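PDB 4R0M: McyG protein from Microcystis aeruginosa PCC 7806, which is part of the microcystin synthetase, where its adenylation domain probably activates phenylalanine or a related acid as the acyl-adenylate and passes it to the adjoining carrier domain. Local coordinates for residues D82-L87 with M222-V227; L178-S183 with G228-L233. All coordinates share one frame; numbering follows the deposited sequence.

Interaction 1 of 2, residues D82-L87 with M222-V227; sequences DFIPAL and MPLDHV. With FA5 (adenosine-5'-[phenylalaninyl-phosphate]), chain C.
Leu224, in the loop that leads to His226 and the bound phenylalanyl-adenylate, presses its side chain against Phe83 and Ile84 of helix 80-93. Its CB lies over one face of the Phe83 ring in a CH-pi contact, 3.7 Å from the ring centroid and 16° off the normal, displaced toward the rim. With chi1 at -69°, CG turns away from the carbonyl carbon, and CD1 ends against Phe83 CD1 at 3.6 Å and also meets Ile84 CG1, 3.7 Å away, where the two side chains cross at about a right angle. The Phe83 ring reaches back along the Leu224 backbone, its CZ 3.4 Å from Leu224 O. Were Phe83 replaced by an alanine, the face under Leu224 CB would be gone and CD1 is likely to keep only Ile84 and the residual CB on this helix. A type I turn from Pro223 to His226 delivers the His226 ring, whose NE2 makes a weak hydrogen bond to FA5 OP3 (3.0 Å, 126° at the hydrogen), while ND1 caps the backbone N of Gly228. Beyond the contact, Phe83 and Asp225 both touch Pro99 at the end of strand 96-99, and Ile84 packs on helix 48-64 and strand 33-37.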
loop_
_atom_site.group_PDB
_atom_site.type_symbol
_atom_site.label_atom_id
_atom_site.label_comp_id
_atom_site.label_asym_id
_atom_site.label_seq_id
_atom_site.Cartn_x
_atom_site.Cartn_y
_atom_site.Cartn_z
ATOM N N ASP A 82 0.175 -19.792 2.455
ATOM C CA ASP A 82 0.077 -19.950 3.904
ATOM C C ASP A 82 -0.603 -18.756 4.562
ATOM O O ASP A 82 -1.300 -18.911 5.565
ATOM C CB ASP A 82 1.466 -20.138 4.518
ATOM C CG ASP A 82 2.025 -21.531 4.303
ATOM O OD1 ASP A 82 1.315 -22.387 3.729
ATOM O OD2 ASP A 82 3.181 -21.769 4.719
ATOM N N PHE A 83 -0.387 -17.570 3.998
ATOM C CA PHE A 83 -0.883 -16.323 4.580
ATOM C C PHE A 83 -2.411 -16.241 4.569
ATOM O O PHE A 83 -3.032 -16.065 5.617
ATOM C CB PHE A 83 -0.271 -15.115 3.857
ATOM C CG PHE A 83 -0.650 -13.785 4.452
ATOM C CD1 PHE A 83 -1.903 -13.221 4.210
ATOM C CD2 PHE A 83 0.254 -13.082 5.239
ATOM C CE1 PHE A 83 -2.251 -11.995 4.753
ATOM C CE2 PHE A 83 -0.085 -11.852 5.781
ATOM C CZ PHE A 83 -1.338 -11.308 5.538
ATOM N N ILE A 84 -3.005 -16.367 3.386
ATOM C CA ILE A 84 -4.456 -16.224 3.221
ATOM C C ILE A 84 -5.271 -17.257 4.028
ATOM O O ILE A 84 -6.199 -16.872 4.742
ATOM C CB ILE A 84 -4.867 -16.184 1.729
ATOM C CG1 ILE A 84 -4.226 -14.967 1.043
ATOM C CG2 ILE A 84 -6.380 -16.123 1.585
ATOM C CD1 ILE A 84 -4.216 -15.017 -0.471
ATOM N N PRO A 85 -4.921 -18.558 3.942
ATOM C CA PRO A 85 -5.634 -19.509 4.796
ATOM C C PRO A 85 -5.503 -19.223 6.296
ATOM O O PRO A 85 -6.471 -19.406 7.037
ATOM C CB PRO A 85 -4.990 -20.849 4.432
ATOM C CG PRO A 85 -4.553 -20.664 3.020
ATOM C CD PRO A 85 -4.042 -19.254 2.981
ATOM N N ALA A 86 -4.328 -18.768 6.732
ATOM C CA ALA A 86 -4.103 -18.416 8.138
ATOM C C ALA A 86 -4.870 -17.162 8.555
ATOM O O ALA A 86 -5.352 -17.071 9.687
ATOM C CB ALA A 86 -2.619 -18.243 8.417
ATOM N N LEU A 87 -4.973 -16.199 7.640
ATOM C CA LEU A 87 -5.729 -14.969 7.877
ATOM C C LEU A 87 -7.216 -15.270 8.060
ATOM O O LEU A 87 -7.854 -14.758 8.989
ATOM C CB LEU A 87 -5.526 -13.982 6.722
ATOM C CG LEU A 87 -6.222 -12.620 6.808
ATOM C CD1 LEU A 87 -5.418 -11.639 7.650
ATOM C CD2 LEU A 87 -6.451 -12.057 5.414
HETATM N N MSE A 222 0.912 -6.980 -4.791
HETATM C CA MSE A 222 1.439 -6.301 -3.637
HETATM C C MSE A 222 1.521 -7.240 -2.499
HETATM O O MSE A 222 0.807 -8.189 -2.504
HETATM C CB MSE A 222 0.526 -5.173 -3.225
HETATM C CG MSE A 222 0.499 -3.992 -4.183
HETATM SE SE MSE A 222 2.124 -3.027 -4.590
HETATM C CE MSE A 222 2.412 -3.725 -6.331
ATOM N N PRO A 223 2.387 -7.024 -1.540
ATOM C CA PRO A 223 2.484 -7.953 -0.407
ATOM C C PRO A 223 1.188 -8.016 0.401
ATOM O O PRO A 223 0.491 -7.011 0.540
ATOM C CB PRO A 223 3.633 -7.384 0.439
ATOM C CG PRO A 223 3.836 -5.991 -0.043
ATOM C CD PRO A 223 3.421 -5.976 -1.482
ATOM N N LEU A 224 0.890 -9.198 0.930
ATOM C CA LEU A 224 -0.411 -9.486 1.527
ATOM C C LEU A 224 -0.695 -8.805 2.860
ATOM O O LEU A 224 -1.842 -8.768 3.294
ATOM C CB LEU A 224 -0.617 -11.000 1.655
ATOM C CG LEU A 224 -0.792 -11.823 0.374
ATOM C CD1 LEU A 224 -0.988 -13.284 0.733
ATOM C CD2 LEU A 224 -1.962 -11.332 -0.461
ATOM N N ASP A 225 0.335 -8.269 3.510
ATOM C CA ASP A 225 0.149 -7.587 4.796
ATOM C C ASP A 225 -0.484 -6.205 4.647
ATOM O O ASP A 225 -0.991 -5.648 5.617
ATOM C CB ASP A 225 1.470 -7.479 5.566
ATOM C CG ASP A 225 2.556 -6.800 4.766
ATOM O OD1 ASP A 225 3.204 -7.490 3.948
ATOM O OD2 ASP A 225 2.763 -5.582 4.959
ATOM N N HIS A 226 -0.450 -5.655 3.438
ATOM C CA HIS A 226 -1.025 -4.338 3.185
ATOM C C HIS A 226 -2.519 -4.380 2.971
ATOM O O HIS A 226 -3.051 -5.345 2.419
ATOM C CB HIS A 226 -0.337 -3.679 2.004
ATOM C CG HIS A 226 -0.661 -2.217 1.861
ATOM N ND1 HIS A 226 -1.672 -1.775 1.094
ATOM C CD2 HIS A 226 -0.073 -1.088 2.432
ATOM C CE1 HIS A 226 -1.731 -0.434 1.163
ATOM N NE2 HIS A 226 -0.749 -0.013 1.981
ATOM N N VAL A 227 -3.198 -3.318 3.401
ATOM C CA VAL A 227 -4.666 -3.227 3.368
ATOM C C VAL A 227 -5.289 -3.377 1.968
ATOM O O VAL A 227 -6.405 -3.888 1.831
ATOM C CB VAL A 227 -5.157 -1.926 4.057
ATOM C CG1 VAL A 227 -4.855 -0.699 3.207
ATOM C CG2 VAL A 227 -6.639 -2.005 4.394
HETATM C C FA5 C . -2.135 2.863 1.435
HETATM O O FA5 C . -1.075 3.140 0.886
HETATM C CA FA5 C . -3.422 2.892 0.651
HETATM N N FA5 C . -3.424 4.176 -0.008
HETATM C CB FA5 C . -3.484 1.788 -0.415
HETATM C CG FA5 C . -4.661 1.763 -1.397
HETATM C CD1 FA5 C . -5.511 2.847 -1.626
HETATM C CD2 FA5 C . -4.897 0.589 -2.125
HETATM C CE1 FA5 C . -6.565 2.754 -2.544
HETATM C CE2 FA5 C . -5.943 0.487 -3.049
HETATM C CZ FA5 C . -6.785 1.577 -3.259
HETATM P P FA5 C . -1.267 3.379 3.960
HETATM O OP1 FA5 C . 0.109 2.779 4.072
HETATM O OP2 FA5 C . -2.111 3.495 5.204
HETATM O OP3 FA5 C . -2.114 2.537 2.860
HETATM O "O5'" FA5 C . -1.068 4.853 3.337
HETATM C "C5'" FA5 C . -2.150 5.760 3.145
HETATM C "C4'" FA5 C . -1.583 7.067 2.613
HETATM O "O4'" FA5 C . -1.019 6.918 1.305
HETATM C "C3'" FA5 C . -2.634 8.146 2.455
HETATM O "O3'" FA5 C . -2.917 8.806 3.687
HETATM C "C2'" FA5 C . -1.983 9.071 1.451
HETATM O "O2'" FA5 C . -1.072 9.960 2.106
HETATM C "C1'" FA5 C . -1.187 8.133 0.569
HETATM N N9 FA5 C . -1.956 7.887 -0.679
HETATM C C8 FA5 C . -2.674 6.782 -0.954
HETATM N N7 FA5 C . -3.257 6.857 -2.175
HETATM C C5 FA5 C . -2.918 8.045 -2.708
HETATM C C6 FA5 C . -3.191 8.770 -3.974
HETATM N N6 FA5 C . -3.966 8.227 -4.941
HETATM N N1 FA5 C . -2.641 9.998 -4.134
HETATM C C2 FA5 C . -1.869 10.559 -3.180
HETATM N N3 FA5 C . -1.576 9.956 -2.011
HETATM C C4 FA5 C . -2.063 8.722 -1.717
#

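Interaction 2 of 2, residues L178-S183 with G228-L233; sequences LLLFTS and GAIVFL
Strand 176-182, one half of a two-stranded antiparallel hairpin with strand 190-195, faces the start of helix 227-240 in the adenylation domain of the ANL superfamily. The strand runs on into the Ser- and Thr-rich loop that begins TSGSTG, the phosphate-binding signature of these adenylate-forming enzymes, and Thr182 and Gly228 both touch the phenylalanyl-adenylate. Behind the pocket, with the Leu180 side chain about 8 Å from the adenylate, three buried aliphatic side chains join the two elements. Leu178 and Leu180, alternate residues of the strand, point to the same side and share Ile230 of the helix between them, each taking one of its branches. Their backbones are held in the hairpin by hydrogen bonds to Leu194 and Val192, and Pro97 and Pro99 of strand 96-99 lie against the two leucines. The backbones stay well apart, with the CA atoms of Leu178 and Ile230 9.8 Å from each other, and the side chains bridge the distance, meeting through their methyl groups. Ile230 CG2 meets Leu178 CD2 at 3.9 Å; CG1, placed opposite the carbonyl carbon by a chi1 of -65°, carries CD1 tip to tip onto Leu180 CD2, 3.6 Å away.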
loop_
_atom_site.group_PDB
_atom_site.type_symbol
_atom_site.label_atom_id
_atom_site.label_comp_id
_atom_site.label_asym_id
_atom_site.label_seq_id
_atom_site.Cartn_x
_atom_site.Cartn_y
_atom_site.Cartn_z
ATOM N N LEU A 178 -9.741 -7.096 12.302
ATOM C CA LEU A 178 -8.424 -6.923 11.706
ATOM C C LEU A 178 -7.694 -5.733 12.317
ATOM O O LEU A 178 -8.253 -4.641 12.436
ATOM C CB LEU A 178 -8.556 -6.747 10.189
ATOM C CG LEU A 178 -7.305 -6.594 9.315
ATOM C CD1 LEU A 178 -6.405 -7.823 9.377
ATOM C CD2 LEU A 178 -7.725 -6.305 7.882
ATOM N N LEU A 179 -6.445 -5.961 12.708
ATOM C CA LEU A 179 -5.608 -4.907 13.267
ATOM C C LEU A 179 -4.367 -4.715 12.401
ATOM O O LEU A 179 -3.528 -5.610 12.304
ATOM C CB LEU A 179 -5.234 -5.235 14.718
ATOM C CG LEU A 179 -4.384 -4.257 15.537
ATOM C CD1 LEU A 179 -5.007 -2.871 15.618
ATOM C CD2 LEU A 179 -4.164 -4.821 16.932
ATOM N N LEU A 180 -4.271 -3.548 11.763
ATOM C CA LEU A 180 -3.160 -3.236 10.862
ATOM C C LEU A 180 -2.345 -2.037 11.340
ATOM O O LEU A 180 -2.858 -0.918 11.433
ATOM C CB LEU A 180 -3.669 -2.985 9.436
ATOM C CG LEU A 180 -4.265 -4.157 8.653
ATOM C CD1 LEU A 180 -5.139 -3.639 7.522
ATOM C CD2 LEU A 180 -3.174 -5.068 8.117
ATOM N N PHE A 181 -1.071 -2.283 11.633
ATOM C CA PHE A 181 -0.169 -1.240 12.105
ATOM C C PHE A 181 0.519 -0.526 10.951
ATOM O O PHE A 181 1.096 -1.165 10.072
ATOM C CB PHE A 181 0.876 -1.821 13.060
ATOM C CG PHE A 181 0.366 -2.047 14.454
ATOM C CD1 PHE A 181 -0.309 -3.221 14.785
ATOM C CD2 PHE A 181 0.567 -1.091 15.443
ATOM C CE1 PHE A 181 -0.779 -3.430 16.071
ATOM C CE2 PHE A 181 0.100 -1.296 16.733
ATOM C CZ PHE A 181 -0.575 -2.467 17.047
ATOM N N THR A 182 0.438 0.801 10.958
ATOM C CA THR A 182 1.184 1.639 10.023
ATOM C C THR A 182 2.280 2.380 10.779
ATOM O O THR A 182 2.089 2.766 11.937
ATOM C CB THR A 182 0.280 2.678 9.332
ATOM O OG1 THR A 182 -0.474 3.391 10.320
ATOM C CG2 THR A 182 -0.677 2.008 8.362
ATOM N N SER A 183 3.428 2.570 10.130
ATOM C CA SER A 183 4.516 3.352 10.716
ATOM C C SER A 183 4.189 4.836 10.630
ATOM O O SER A 183 3.888 5.355 9.552
ATOM C CB SER A 183 5.849 3.060 10.019
ATOM O OG SER A 183 6.396 1.824 10.445
ATOM N N GLY A 228 -4.561 -2.945 0.938
ATOM C CA GLY A 228 -5.029 -3.037 -0.442
ATOM C C GLY A 228 -5.094 -4.465 -0.950
ATOM O O GLY A 228 -5.948 -4.801 -1.773
ATOM N N ALA A 229 -4.188 -5.301 -0.451
ATOM C CA ALA A 229 -4.125 -6.710 -0.821
ATOM C C ALA A 229 -5.091 -7.562 0.007
ATOM O O ALA A 229 -5.648 -8.537 -0.495
ATOM C CB ALA A 229 -2.701 -7.227 -0.681
ATOM N N ILE A 230 -5.281 -7.191 1.272
ATOM C CA ILE A 230 -6.178 -7.917 2.171
ATOM C C ILE A 230 -7.643 -7.671 1.819
ATOM O O ILE A 230 -8.448 -8.605 1.770
ATOM C CB ILE A 230 -5.942 -7.524 3.646
ATOM C CG1 ILE A 230 -4.542 -7.949 4.092
ATOM C CG2 ILE A 230 -6.998 -8.149 4.556
ATOM C CD1 ILE A 230 -4.057 -7.267 5.352
ATOM N N VAL A 231 -7.976 -6.411 1.565
ATOM C CA VAL A 231 -9.363 -6.000 1.439
ATOM C C VAL A 231 -9.805 -5.873 -0.018
ATOM O O VAL A 231 -10.605 -6.686 -0.490
ATOM C CB VAL A 231 -9.643 -4.705 2.237
ATOM C CG1 VAL A 231 -11.131 -4.424 2.298
ATOM C CG2 VAL A 231 -9.097 -4.821 3.652
ATOM N N PHE A 232 -9.276 -4.876 -0.731
ATOM C CA PHE A 232 -9.697 -4.582 -2.106
ATOM C C PHE A 232 -9.489 -5.747 -3.076
ATOM O O PHE A 232 -10.334 -6.000 -3.938
ATOM C CB PHE A 232 -9.014 -3.304 -2.624
ATOM C CG PHE A 232 -9.304 -2.991 -4.074
ATOM C CD1 PHE A 232 -10.615 -2.843 -4.531
ATOM C CD2 PHE A 232 -8.262 -2.819 -4.977
ATOM C CE1 PHE A 232 -10.874 -2.552 -5.864
ATOM C CE2 PHE A 232 -8.515 -2.524 -6.310
ATOM C CZ PHE A 232 -9.823 -2.390 -6.752
ATOM N N LEU A 233 -8.372 -6.454 -2.933
ATOM C CA LEU A 233 -8.060 -7.570 -3.826
ATOM C C LEU A 233 -7.994 -8.905 -3.084
ATOM O O LEU A 233 -7.363 -9.858 -3.545
ATOM C CB LEU A 233 -6.770 -7.296 -4.607
ATOM C CG LEU A 233 -6.788 -6.056 -5.509
ATOM C CD1 LEU A 233 -5.402 -5.767 -6.065
ATOM C CD2 LEU A 233 -7.804 -6.185 -6.637
#

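Both interactions are buried, and they adjoin, their centres about 9 Å apart. The loop 222-227 runs directly into helix 227-240, so interaction 1 sets the approach to that helix against helix 80-93, and interaction 2 sets Ile230 in its first turns against strand 176-182. Strand 96-99 is common ground, its prolines meeting residues of both. Their chemistry differs: an aromatic face and a backbone carbonyl take part in interaction 1, whereas interaction 2 is purely aliphatic. They also touch each other, for example where Asp225 O packs against Leu180 CD2 at 3.4 Å and against Ile230 CD1. Each contact also borders the ligand pocket, through His226 in the first and Thr182 and Gly228 in the second.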